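PDB 3T6Q: CD180 antigen, which probably cooperates with MD-1 and TLR4 in the innate response of B cells to bacterial lipopolysaccharide, leading to NF-kappa-B activation. Local coordinates for residues A[167-170]-A[171-174]; A[212-215]-A[216-219]; A[270-273]-A[274-277]; A[318-321]-A[322-325]; A[381-384]-A[385-388]. All blocks are in the same frame, centred on the assembly; numbering follows the deposited sequence.

Interaction 1: A[167-170]-A[171-174]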
loop_
_atom_site.group_PDB
_atom_site.type_symbol
_atom_site.label_atom_id
_atom_site.label_comp_id
_atom_site.label_asym_id
_atom_site.label_seq_id
_atom_site.Cartn_x
_atom_site.Cartn_y
_atom_site.Cartn_z
ATOM N N TYR A 167 9.293 4.661 -14.451
ATOM C CA TYR A 167 10.488 5.063 -15.178
ATOM C C TYR A 167 11.632 4.099 -14.920
ATOM O O TYR A 167 11.837 3.651 -13.801
ATOM C CB TYR A 167 10.938 6.479 -14.763
ATOM C CG TYR A 167 11.978 7.085 -15.680
ATOM C CD1 TYR A 167 11.612 7.627 -16.919
ATOM C CD2 TYR A 167 13.322 7.115 -15.312
ATOM C CE1 TYR A 167 12.562 8.185 -17.766
ATOM C CE2 TYR A 167 14.275 7.681 -16.147
ATOM C CZ TYR A 167 13.893 8.200 -17.366
ATOM O OH TYR A 167 14.847 8.758 -18.171
ATOM N N LEU A 168 12.386 3.796 -15.971
ATOM C CA LEU A 168 13.562 2.950 -15.839
ATOM C C LEU A 168 14.774 3.758 -16.332
ATOM O O LEU A 168 14.805 4.222 -17.488
ATOM C CB LEU A 168 13.383 1.671 -16.654
ATOM C CG LEU A 168 12.172 0.747 -16.390
ATOM C CD1 LEU A 168 12.102 -0.341 -17.471
ATOM C CD2 LEU A 168 12.324 0.080 -15.050
ATOM N N SER A 169 15.755 3.965 -15.456
ATOM C CA SER A 169 16.879 4.849 -15.840
ATOM C C SER A 169 18.086 3.970 -16.109
ATOM O O SER A 169 18.073 2.788 -15.768
ATOM C CB SER A 169 17.197 5.825 -14.705
ATOM O OG SER A 169 17.766 5.091 -13.621
ATOM N N LYS A 170 19.140 4.553 -16.688
ATOM C CA LYS A 170 20.432 3.866 -16.816
ATOM C C LYS A 170 20.957 3.326 -15.492
ATOM O O LYS A 170 21.397 2.180 -15.388
ATOM C CB LYS A 170 21.477 4.844 -17.366
ATOM C CG LYS A 170 21.441 5.075 -18.864
ATOM C CD LYS A 170 22.516 6.088 -19.247
ATOM C CE LYS A 170 22.932 5.941 -20.693
ATOM N NZ LYS A 170 24.107 6.815 -20.952
ATOM N N GLU A 171 20.902 4.168 -14.468
ATOM C CA GLU A 171 21.350 3.798 -13.121
ATOM C C GLU A 171 20.601 2.607 -12.567
ATOM O O GLU A 171 21.217 1.667 -12.032
ATOM C CB GLU A 171 21.154 4.987 -12.191
ATOM C CG GLU A 171 22.243 5.136 -11.160
ATOM C CD GLU A 171 22.492 6.591 -10.828
ATOM O OE1 GLU A 171 21.564 7.236 -10.288
ATOM O OE2 GLU A 171 23.612 7.083 -11.113
ATOM N N ASP A 172 19.272 2.635 -12.704
ATOM C CA ASP A 172 18.421 1.478 -12.334
ATOM C C ASP A 172 18.907 0.211 -13.001
ATOM O O ASP A 172 19.092 -0.821 -12.351
ATOM C CB ASP A 172 16.963 1.705 -12.790
ATOM C CG ASP A 172 16.278 2.872 -12.071
ATOM O OD1 ASP A 172 16.760 3.243 -10.974
ATOM O OD2 ASP A 172 15.244 3.401 -12.598
ATOM N N MET A 173 19.065 0.297 -14.322
ATOM C CA MET A 173 19.473 -0.868 -15.113
ATOM C C MET A 173 20.890 -1.331 -14.777
ATOM O O MET A 173 21.141 -2.531 -14.740
ATOM C CB MET A 173 19.303 -0.602 -16.631
ATOM C CG MET A 173 17.878 -0.255 -17.075
ATOM S SD MET A 173 16.631 -1.444 -16.480
ATOM C CE MET A 173 17.324 -2.972 -17.059
ATOM N N SER A 174 21.812 -0.405 -14.480
ATOM C CA SER A 174 23.183 -0.859 -14.145
ATOM C C SER A 174 23.251 -1.600 -12.805
ATOM O O SER A 174 24.115 -2.427 -12.609
ATOM C CB SER A 174 24.205 0.280 -14.233
ATOM O OG SER A 174 23.892 1.275 -13.296
HETATM O O HOH W 1 13.074 1.972 -11.965
#

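Interaction 2: A[212-215]-A[216-219]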
loop_
_atom_site.group_PDB
_atom_site.type_symbol
_atom_site.label_atom_id
_atom_site.label_comp_id
_atom_site.label_asym_id
_atom_site.label_seq_id
_atom_site.Cartn_x
_atom_site.Cartn_y
_atom_site.Cartn_z
ATOM N N THR A 212 0.758 -2.509 -19.933
ATOM C CA THR A 212 1.332 -1.131 -20.058
ATOM C C THR A 212 0.503 -0.348 -21.128
ATOM O O THR A 212 -0.021 -0.916 -22.117
ATOM C CB THR A 212 2.904 -1.066 -20.293
ATOM O OG1 THR A 212 3.527 0.094 -19.615
ATOM C CG2 THR A 212 3.190 -0.984 -21.773
ATOM N N GLN A 213 0.375 0.941 -20.895
ATOM C CA GLN A 213 -0.496 1.803 -21.684
ATOM C C GLN A 213 0.257 2.463 -22.845
ATOM O O GLN A 213 -0.363 3.157 -23.670
ATOM C CB GLN A 213 -1.170 2.862 -20.772
ATOM C CG GLN A 213 -2.048 2.265 -19.657
ATOM C CD GLN A 213 -3.241 1.457 -20.185
ATOM O OE1 GLN A 213 -4.183 2.023 -20.760
ATOM N NE2 GLN A 213 -3.210 0.125 -19.985
ATOM N N ASN A 214 1.575 2.239 -22.932
ATOM C CA ASN A 214 2.365 2.903 -23.979
ATOM C C ASN A 214 3.415 2.008 -24.634
ATOM O O ASN A 214 4.604 2.082 -24.311
ATOM C CB ASN A 214 2.952 4.253 -23.504
ATOM C CG ASN A 214 3.279 5.203 -24.673
ATOM O OD1 ASN A 214 3.626 4.768 -25.792
ATOM N ND2 ASN A 214 3.182 6.513 -24.413
ATOM N N LEU A 215 2.938 1.163 -25.564
ATOM C CA LEU A 215 3.783 0.206 -26.234
ATOM C C LEU A 215 4.954 0.902 -26.972
ATOM O O LEU A 215 6.061 0.403 -26.964
ATOM C CB LEU A 215 2.960 -0.623 -27.224
ATOM C CG LEU A 215 2.088 -1.754 -26.661
ATOM C CD1 LEU A 215 1.305 -2.439 -27.786
ATOM C CD2 LEU A 215 2.969 -2.768 -25.933
ATOM N N LEU A 216 4.690 2.062 -27.566
ATOM C CA LEU A 216 5.694 2.798 -28.365
ATOM C C LEU A 216 6.912 3.077 -27.483
ATOM O O LEU A 216 8.052 2.818 -27.899
ATOM C CB LEU A 216 5.100 4.113 -28.886
ATOM C CG LEU A 216 5.432 4.794 -30.226
ATOM C CD1 LEU A 216 5.147 6.287 -30.093
ATOM C CD2 LEU A 216 6.864 4.595 -30.606
ATOM N N VAL A 217 6.661 3.553 -26.255
ATOM C CA VAL A 217 7.685 3.869 -25.261
ATOM C C VAL A 217 8.533 2.662 -24.911
ATOM O O VAL A 217 9.756 2.793 -24.800
ATOM C CB VAL A 217 7.080 4.491 -23.964
ATOM C CG1 VAL A 217 7.967 4.273 -22.739
ATOM C CG2 VAL A 217 6.810 5.964 -24.164
ATOM N N ILE A 218 7.886 1.499 -24.748
ATOM C CA ILE A 218 8.583 0.274 -24.382
ATOM C C ILE A 218 9.540 -0.171 -25.510
ATOM O O ILE A 218 10.716 -0.465 -25.261
ATOM C CB ILE A 218 7.587 -0.912 -24.074
ATOM C CG1 ILE A 218 6.649 -0.609 -22.899
ATOM C CG2 ILE A 218 8.337 -2.205 -23.788
ATOM C CD1 ILE A 218 7.299 -0.225 -21.577
ATOM N N PHE A 219 9.015 -0.308 -26.727
ATOM C CA PHE A 219 9.855 -0.742 -27.853
ATOM C C PHE A 219 11.037 0.212 -28.065
ATOM O O PHE A 219 12.171 -0.226 -28.218
ATOM C CB PHE A 219 9.037 -0.896 -29.145
ATOM C CG PHE A 219 8.079 -2.088 -29.129
ATOM C CD1 PHE A 219 8.558 -3.382 -29.084
ATOM C CD2 PHE A 219 6.698 -1.879 -29.144
ATOM C CE1 PHE A 219 7.681 -4.472 -29.048
ATOM C CE2 PHE A 219 5.818 -2.948 -29.108
ATOM C CZ PHE A 219 6.314 -4.242 -29.081
HETATM O O HOH W 2 2.103 3.333 -27.904
#

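Interaction 3: A[270-273]-A[274-277]. With CU (copper (II) ion), chain J.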
loop_
_atom_site.group_PDB
_atom_site.type_symbol
_atom_site.label_atom_id
_atom_site.label_comp_id
_atom_site.label_asym_id
_atom_site.label_seq_id
_atom_site.Cartn_x
_atom_site.Cartn_y
_atom_site.Cartn_z
ATOM N N SER A 270 -3.362 -3.444 -40.796
ATOM C CA SER A 270 -2.632 -3.139 -42.022
ATOM C C SER A 270 -1.778 -4.347 -42.411
ATOM O O SER A 270 -1.244 -5.046 -41.521
ATOM C CB SER A 270 -1.725 -1.908 -41.783
ATOM O OG SER A 270 -0.673 -1.893 -42.747
ATOM N N SER A 271 -1.592 -4.578 -43.704
ATOM C CA SER A 271 -0.639 -5.590 -44.157
ATOM C C SER A 271 0.832 -5.276 -43.795
ATOM O O SER A 271 1.726 -6.143 -43.915
ATOM C CB SER A 271 -0.778 -5.775 -45.659
ATOM O OG SER A 271 -0.578 -4.519 -46.312
ATOM N N ASN A 272 1.094 -4.035 -43.374
ATOM C CA ASN A 272 2.444 -3.626 -42.950
ATOM C C ASN A 272 2.669 -3.711 -41.437
ATOM O O ASN A 272 3.739 -3.313 -40.934
ATOM C CB ASN A 272 2.734 -2.191 -43.424
ATOM C CG ASN A 272 4.207 -1.963 -43.682
ATOM O OD1 ASN A 272 4.960 -2.920 -43.902
ATOM N ND2 ASN A 272 4.626 -0.683 -43.669
ATOM N N THR A 273 1.691 -4.257 -40.704
ATOM C CA THR A 273 1.726 -4.207 -39.228
ATOM C C THR A 273 2.978 -4.891 -38.633
ATOM O O THR A 273 3.536 -4.387 -37.662
ATOM C CB THR A 273 0.478 -4.861 -38.613
ATOM O OG1 THR A 273 -0.680 -4.153 -39.066
ATOM C CG2 THR A 273 0.529 -4.840 -37.053
ATOM N N PHE A 274 3.392 -6.028 -39.211
ATOM C CA PHE A 274 4.465 -6.826 -38.620
ATOM C C PHE A 274 5.815 -6.719 -39.345
ATOM O O PHE A 274 6.706 -7.558 -39.145
ATOM C CB PHE A 274 4.022 -8.298 -38.508
ATOM C CG PHE A 274 2.783 -8.468 -37.641
ATOM C CD1 PHE A 274 2.875 -8.345 -36.246
ATOM C CD2 PHE A 274 1.549 -8.717 -38.217
ATOM C CE1 PHE A 274 1.732 -8.478 -35.427
ATOM C CE2 PHE A 274 0.401 -8.872 -37.409
ATOM C CZ PHE A 274 0.490 -8.739 -36.030
ATOM N N HIS A 275 6.007 -5.662 -40.131
ATOM C CA HIS A 275 7.277 -5.567 -40.884
ATOM C C HIS A 275 8.528 -5.480 -40.011
ATOM O O HIS A 275 9.582 -5.858 -40.495
ATOM C CB HIS A 275 7.252 -4.420 -41.913
ATOM C CG HIS A 275 7.345 -3.041 -41.297
ATOM N ND1 HIS A 275 6.258 -2.320 -40.932
ATOM C CD2 HIS A 275 8.459 -2.264 -40.966
ATOM C CE1 HIS A 275 6.648 -1.133 -40.418
ATOM N NE2 HIS A 275 7.997 -1.102 -40.438
ATOM N N CYS A 276 8.427 -5.014 -38.741
ATOM C CA CYS A 276 9.564 -5.089 -37.798
ATOM C C CYS A 276 9.791 -6.413 -37.039
ATOM O O CYS A 276 10.692 -6.489 -36.166
ATOM C CB CYS A 276 9.580 -3.905 -36.802
ATOM S SG CYS A 276 10.237 -2.401 -37.577
ATOM N N PHE A 277 9.038 -7.453 -37.383
ATOM C CA PHE A 277 9.004 -8.670 -36.561
ATOM C C PHE A 277 9.851 -9.755 -37.192
ATOM O O PHE A 277 9.793 -10.917 -36.769
ATOM C CB PHE A 277 7.543 -9.199 -36.389
ATOM C CG PHE A 277 6.688 -8.370 -35.446
ATOM C CD1 PHE A 277 6.360 -7.050 -35.727
ATOM C CD2 PHE A 277 6.192 -8.945 -34.254
ATOM C CE1 PHE A 277 5.531 -6.323 -34.858
ATOM C CE2 PHE A 277 5.407 -8.221 -33.365
ATOM C CZ PHE A 277 5.059 -6.904 -33.663
HETATM CU CU CU J . 8.846 0.700 -39.985
HETATM O O HOH W 3 2.987 -7.211 -41.732
HETATM O O HOH W 4 6.219 -3.936 -37.409
#

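Interaction 4: A[318-321]-A[322-325]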
loop_
_atom_site.group_PDB
_atom_site.type_symbol
_atom_site.label_atom_id
_atom_site.label_comp_id
_atom_site.label_asym_id
_atom_site.label_seq_id
_atom_site.Cartn_x
_atom_site.Cartn_y
_atom_site.Cartn_z
ATOM N N GLN A 318 -9.027 -17.298 -43.919
ATOM C CA GLN A 318 -8.863 -15.893 -43.543
ATOM C C GLN A 318 -7.593 -15.601 -42.708
ATOM O O GLN A 318 -7.305 -14.429 -42.437
ATOM C CB GLN A 318 -10.096 -15.390 -42.776
ATOM C CG GLN A 318 -11.377 -15.219 -43.618
ATOM C CD GLN A 318 -12.585 -14.869 -42.769
ATOM O OE1 GLN A 318 -12.845 -15.501 -41.745
ATOM N NE2 GLN A 318 -13.344 -13.867 -43.194
ATOM N N ILE A 319 -6.854 -16.638 -42.287
ATOM C CA ILE A 319 -5.573 -16.392 -41.635
ATOM C C ILE A 319 -4.487 -16.116 -42.682
ATOM O O ILE A 319 -3.406 -15.642 -42.315
ATOM C CB ILE A 319 -5.145 -17.484 -40.609
ATOM C CG1 ILE A 319 -4.635 -18.774 -41.308
ATOM C CG2 ILE A 319 -6.309 -17.790 -39.651
ATOM C CD1 ILE A 319 -3.723 -19.653 -40.438
ATOM N N SER A 320 -4.781 -16.405 -43.958
ATOM C CA SER A 320 -3.825 -16.222 -45.064
ATOM C C SER A 320 -2.480 -16.885 -44.781
ATOM O O SER A 320 -1.456 -16.197 -44.610
ATOM C CB SER A 320 -3.616 -14.711 -45.337
ATOM O OG SER A 320 -4.835 -14.124 -45.791
ATOM N N ALA A 321 -2.483 -18.214 -44.742
ATOM C CA ALA A 321 -1.335 -18.988 -44.313
ATOM C C ALA A 321 -0.115 -18.825 -45.230
ATOM O O ALA A 321 0.998 -19.233 -44.854
ATOM C CB ALA A 321 -1.741 -20.474 -44.236
ATOM N N SER A 322 -0.331 -18.286 -46.442
ATOM C CA SER A 322 0.765 -17.904 -47.351
ATOM C C SER A 322 1.719 -16.909 -46.651
ATOM O O SER A 322 2.863 -16.814 -47.017
ATOM C CB SER A 322 0.203 -17.279 -48.649
ATOM O OG SER A 322 -0.576 -16.109 -48.317
ATOM N N ASN A 323 1.246 -16.184 -45.640
ATOM C CA ASN A 323 2.089 -15.295 -44.837
ATOM C C ASN A 323 3.162 -16.005 -43.999
ATOM O O ASN A 323 4.118 -15.378 -43.575
ATOM C CB ASN A 323 1.240 -14.504 -43.865
ATOM C CG ASN A 323 0.347 -13.512 -44.560
ATOM O OD1 ASN A 323 0.724 -12.914 -45.579
ATOM N ND2 ASN A 323 -0.857 -13.315 -44.009
ATOM N N PHE A 324 2.974 -17.292 -43.699
ATOM C CA PHE A 324 3.819 -17.934 -42.669
ATOM C C PHE A 324 4.449 -19.237 -43.162
ATOM O O PHE A 324 4.225 -20.290 -42.533
ATOM C CB PHE A 324 2.987 -18.234 -41.406
ATOM C CG PHE A 324 2.000 -17.153 -41.056
ATOM C CD1 PHE A 324 2.441 -15.941 -40.559
ATOM C CD2 PHE A 324 0.635 -17.373 -41.212
ATOM C CE1 PHE A 324 1.550 -14.941 -40.215
ATOM C CE2 PHE A 324 -0.266 -16.384 -40.858
ATOM C CZ PHE A 324 0.193 -15.169 -40.379
ATOM N N PRO A 325 5.247 -19.187 -44.246
ATOM C CA PRO A 325 5.731 -20.465 -44.796
ATOM C C PRO A 325 6.671 -21.278 -43.877
ATOM O O PRO A 325 6.810 -22.509 -44.091
ATOM C CB PRO A 325 6.473 -20.046 -46.072
ATOM C CG PRO A 325 6.874 -18.614 -45.827
ATOM C CD PRO A 325 5.741 -18.036 -45.024
#

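Interaction 5: A[381-384]-A[385-388]. With NAG (2-acetamido-2-deoxy-beta-D-glucopyranose), chain E; MAN (alpha-D-mannopyranose), chain B.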
loop_
_atom_site.group_PDB
_atom_site.type_symbol
_atom_site.label_atom_id
_atom_site.label_comp_id
_atom_site.label_asym_id
_atom_site.label_seq_id
_atom_site.Cartn_x
_atom_site.Cartn_y
_atom_site.Cartn_z
ATOM N N LEU A 381 -2.005 -33.228 -33.563
ATOM C CA LEU A 381 -3.205 -32.560 -34.034
ATOM C C LEU A 381 -4.265 -32.582 -32.960
ATOM O O LEU A 381 -4.626 -33.648 -32.445
ATOM C CB LEU A 381 -3.733 -33.237 -35.293
ATOM C CG LEU A 381 -5.147 -32.818 -35.759
ATOM C CD1 LEU A 381 -5.109 -31.343 -36.199
ATOM C CD2 LEU A 381 -5.542 -33.762 -36.896
ATOM N N ASN A 382 -4.830 -31.409 -32.672
ATOM C CA ASN A 382 -5.802 -31.304 -31.608
ATOM C C ASN A 382 -7.126 -30.765 -32.165
ATOM O O ASN A 382 -7.169 -29.638 -32.607
ATOM C CB ASN A 382 -5.253 -30.373 -30.512
ATOM C CG ASN A 382 -6.049 -30.489 -29.236
ATOM O OD1 ASN A 382 -7.232 -30.848 -29.257
ATOM N ND2 ASN A 382 -5.419 -30.182 -28.120
ATOM N N LEU A 383 -8.163 -31.622 -32.193
ATOM C CA LEU A 383 -9.485 -31.286 -32.696
ATOM C C LEU A 383 -10.513 -31.496 -31.585
ATOM O O LEU A 383 -11.696 -31.771 -31.845
ATOM C CB LEU A 383 -9.824 -32.140 -33.961
ATOM C CG LEU A 383 -9.099 -31.570 -35.218
ATOM C CD1 LEU A 383 -9.153 -32.577 -36.333
ATOM C CD2 LEU A 383 -9.759 -30.258 -35.649
ATOM N N SER A 384 -10.051 -31.382 -30.336
ATOM C CA SER A 384 -10.885 -31.666 -29.169
ATOM C C SER A 384 -11.923 -30.567 -29.035
ATOM O O SER A 384 -11.740 -29.461 -29.559
ATOM C CB SER A 384 -10.063 -31.808 -27.859
ATOM O OG SER A 384 -9.477 -30.533 -27.489
ATOM N N TYR A 385 -12.995 -30.882 -28.303
ATOM C CA TYR A 385 -14.091 -29.924 -28.034
ATOM C C TYR A 385 -14.651 -29.246 -29.296
ATOM O O TYR A 385 -14.796 -27.993 -29.338
ATOM C CB TYR A 385 -13.634 -28.825 -27.044
ATOM C CG TYR A 385 -13.322 -29.344 -25.662
ATOM C CD1 TYR A 385 -14.359 -29.590 -24.739
ATOM C CD2 TYR A 385 -12.002 -29.639 -25.294
ATOM C CE1 TYR A 385 -14.078 -30.065 -23.461
ATOM C CE2 TYR A 385 -11.700 -30.120 -24.018
ATOM C CZ TYR A 385 -12.756 -30.312 -23.112
ATOM O OH TYR A 385 -12.469 -30.774 -21.869
ATOM N N ASN A 386 -14.970 -30.044 -30.312
ATOM C CA ASN A 386 -15.595 -29.515 -31.504
ATOM C C ASN A 386 -16.983 -30.136 -31.687
ATOM O O ASN A 386 -17.425 -30.929 -30.834
ATOM C CB ASN A 386 -14.697 -29.703 -32.717
ATOM C CG ASN A 386 -13.620 -28.617 -32.797
ATOM O OD1 ASN A 386 -13.947 -27.434 -32.828
ATOM N ND2 ASN A 386 -12.350 -29.008 -32.783
ATOM N N GLU A 387 -17.672 -29.722 -32.745
ATOM C CA GLU A 387 -18.968 -30.287 -33.101
ATOM C C GLU A 387 -18.713 -31.558 -33.921
ATOM O O GLU A 387 -17.550 -31.935 -34.150
ATOM C CB GLU A 387 -19.834 -29.247 -33.848
ATOM C CG GLU A 387 -20.342 -28.180 -32.902
ATOM C CD GLU A 387 -21.394 -28.718 -31.958
ATOM O OE1 GLU A 387 -21.178 -28.693 -30.754
ATOM O OE2 GLU A 387 -22.439 -29.189 -32.420
ATOM N N PRO A 388 -19.775 -32.248 -34.330
ATOM C CA PRO A 388 -19.566 -33.566 -34.947
ATOM C C PRO A 388 -18.726 -33.590 -36.225
ATOM O O PRO A 388 -18.930 -32.828 -37.162
ATOM C CB PRO A 388 -21.010 -34.077 -35.164
ATOM C CG PRO A 388 -21.784 -33.395 -34.088
ATOM C CD PRO A 388 -21.222 -31.997 -34.104
HETATM C C1 NAG E . -6.106 -30.288 -26.860
HETATM C C2 NAG E . -5.098 -30.522 -25.709
HETATM C C3 NAG E . -5.840 -30.563 -24.353
HETATM C C4 NAG E . -6.793 -29.379 -24.205
HETATM C C5 NAG E . -7.669 -29.259 -25.438
HETATM C C6 NAG E . -8.659 -28.096 -25.408
HETATM C C7 NAG E . -3.017 -31.837 -25.768
HETATM C C8 NAG E . -2.409 -33.174 -26.053
HETATM N N2 NAG E . -4.353 -31.739 -25.928
HETATM O O3 NAG E . -4.879 -30.542 -23.331
HETATM O O4 NAG E . -7.696 -29.524 -23.107
HETATM O O5 NAG E . -6.865 -29.142 -26.613
HETATM O O6 NAG E . -7.988 -26.853 -25.628
HETATM O O7 NAG E . -2.294 -30.912 -25.398
HETATM C C1 MAN B . -13.239 -25.057 -21.009
HETATM C C2 MAN B . -13.905 -23.677 -21.018
HETATM C C3 MAN B . -15.345 -23.790 -20.559
HETATM C C4 MAN B . -16.100 -24.804 -21.417
HETATM C C5 MAN B . -15.389 -26.156 -21.273
HETATM C C6 MAN B . -16.062 -27.285 -22.083
HETATM O O2 MAN B . -13.961 -23.208 -22.355
HETATM O O3 MAN B . -15.970 -22.515 -20.618
HETATM O O4 MAN B . -17.402 -24.904 -20.899
HETATM O O5 MAN B . -14.026 -26.017 -21.684
HETATM O O6 MAN B . -16.287 -26.863 -23.413
#

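Interaction 1: A[167-170]-A[171-174]
S169 and D172 hold each other at the start of a short helix by two reciprocal bonds. The backbone N of D172 points almost straight at S169 OG, 3.0 Å away with an N-H...O angle of 172°. In return the backbone N of S169 gives its hydrogen to D172 OD2 at 3.0 Å, meeting the carboxylate from above its plane, 43° out of it. The serine hydroxyl sits between its own N and carbonyl carbon (chi1 69°), which turns it over the first turn of the helix. OD2 of D172 also takes a water, 2.7 Å away, whose other hydrogen goes to the carbonyl O of Y167, so the carboxylate ties the end of strand 167-168 to the helix.

Behind the cap the helical bonds begin: M173 N to S169 O at 3.0 Å and S174 N to K170 O at 2.8 Å. M173 packs the inner side of the turn, its CG lying 3.3 Å from S169 O before the bent chain leads off. E195, a residue of the following repeat, accepts from K170 N. With each end residue bonding the other's backbone N, this is a capping box, here starting the helix on the convex side of LRR 6.

Interaction 2: A[212-215]-A[216-219]
N214 caps helix 215-221 as its N-cap residue, in a loop of the leucine-rich-repeat solenoid, and its contacts with L216 and V217 show how the first amides of the helix are served. The side-chain OD1 of N214 accepts from V217 N, a weak bond of 3.3 Å. A water gives the same oxygen a hydrogen at 3.0 Å and accepts from L216 N at 2.9 Å, so the second helical amide reaches the cap residue through solvent. The first, L215 N, donates to a carboxylate oxygen of E241, a residue further along the chain. Further into the helix, I218 N makes a long, weak bond to N214 O, whereas F219 N meets L215 O squarely at 3.0 Å, with 173° at the hydrogen.

The asparagine reaches V217 because its CG stands anti to its own N (chi1 -157°), laying the amide across the valine at about a right angle, with V217 CG2 3.6 Å from N214 CG. L215 and F219 pack on the buried side of the helix, where the phenylalanine ring also meets the ring of F248. T212 is turned toward the helix as well; its hydroxyl makes a weak bond with I191 N, leaving the methyl to the apolar contact. That methyl, T212 CG2, meets I218 CG1 tip to tip at 3.7 Å.

Interaction 3: A[270-273]-A[274-277]
The copper site of this chain hangs on a run of type I turns in LRR 8, in which H275 faces N272. H275 NE2 binds the copper(II) ion at 2.0 Å, and E249 is the other protein ligand. The second ring nitrogen is held from behind: ND1 donates to the carbonyl O of N272 at 2.7 Å, nearly straight (169°), with the oxygen close to the ring plane and the nitrogen in the carbonyl plane. The backbone N of H275 adds a weak bond to that oxygen. With CG between its own N and carbonyl carbon (chi1 73°), the imidazole folds back over the turn, and the N272 amide crosses it with the two planes 22° apart.

On the buried side, T273 CG2 stands over the centre of the F274 ring, 3.9 Å from the centroid, a CH-pi contact. The hydroxyl of T273 is satisfied by S270 O at 2.7 Å, while S270 OG accepts from N272 N in an ST turn. C276 fastens the loop to C252 by a disulfide. The carbonyl bond and the metal together hold the ring's orientation, and donation from ND1 probably makes NE2 a somewhat stronger donor to the copper.

Interaction 4: A[318-321]-A[322-325]
The ring of F324 lies against the turn of I319 to A321. One face carries CB of its neighbour N323, 3.5 Å above the plane and over the centre. Round the rest of the ring the approach is oblique: CE2 of F324 lies 3.5 Å from I319 O, and CD2 of F324 lies 4.0 Å from A321 CA. The carbonyl O of I319 is buried against the ring carbons of F324, with no hydrogen-bond partner in the model.

The amide of N323 is the second flat group. Its CG lies beside its own N (chi1 -68°), which brings ND2 to 3.4 Å from S320 CB; the polar atoms themselves are bonded elsewhere, OD1 to L297 N and ND2 to P294 O. S320 OG likewise goes to L293 O, so both side chains lash this turn to the preceding repeat.

The backbone closes by bonds of i to i+3 spacing: N323 N to S320 O at 2.9 Å and F324 N to A321 O at 3.0 Å, the second donor standing 59° out of the carbonyl plane. F324 follows the 3-10 turn and points into the solenoid, where it also packs on L300, consistent with the phenylalanine spine of leucine-rich repeats.

Interaction 5: A[381-384]-A[385-388]
N386 and L383 form the tight, buried half of this turn, while Y385, stacked with H359 and F409, forms the half that meets the sugars. The side-chain ND2 of N386 donates to L383 O at 3.0 Å, coming from above the carbonyl plane, 73° out of it, so the amide lies over the peptide and not in line with it. Its CG is anti to its own carbonyl carbon (chi1 -81°), which swings the amide back toward the strand end. That amide is fully used: ND2 also donates to L357 O, while OD1 accepts from the backbone N of both D360 and I362 in the preceding repeat. L383 O has a further donor in the T410 hydroxyl of the next repeat.

This is the asparagine ladder of leucine-rich repeats, in which the asparagine after each short strand bonds the backbone of adjoining turns inside the solenoid; L383 and N386 sit here in LRR 13.

On the sugar-bearing, concave side, N382 carries an N-linked glycan, ND2 being joined to C1 of the first GlcNAc. Its OD1 accepts from S384 N at 3.1 Å, in the carbonyl plane, which makes an Asx turn; S384 OG adds a second bond to OD1 at 2.9 Å. S384 OG also comes within 3.0 Å of C5 of that GlcNAc, and lies near the plane of the Y385 ring at its edge, 3.5 Å from CD2 of the tyrosine. The tyrosine ring meets sugar more loosely: Y385 CD2 is 3.7 Å from C6 of the GlcNAc, and Y385 CD1 is 3.6 Å from O6 of a mannose.

How the interactions relate
The five contacts follow one another along the solenoid, and none touches another. Interactions 1 to 4 lie on the convex side, where each repeat returns: 1 and 2 begin short helices, 3 is a run of type I turns and 4 a pair of short 3-10 segments. Interaction 5, about 22 Å from interaction 4 between centres, instead follows a strand of the concave side. Caps also differ: a serine and an aspartate exchange bonds in 1, whereas 2 relies on an asparagine and a water. Interactions 3 and 5 are the more buried, yet each meets a non-protein group, copper on the convex side in 3 and glycan on the concave side in 5. S320 and N323 of interaction 4 bond the previous repeat, as does N386 of 5.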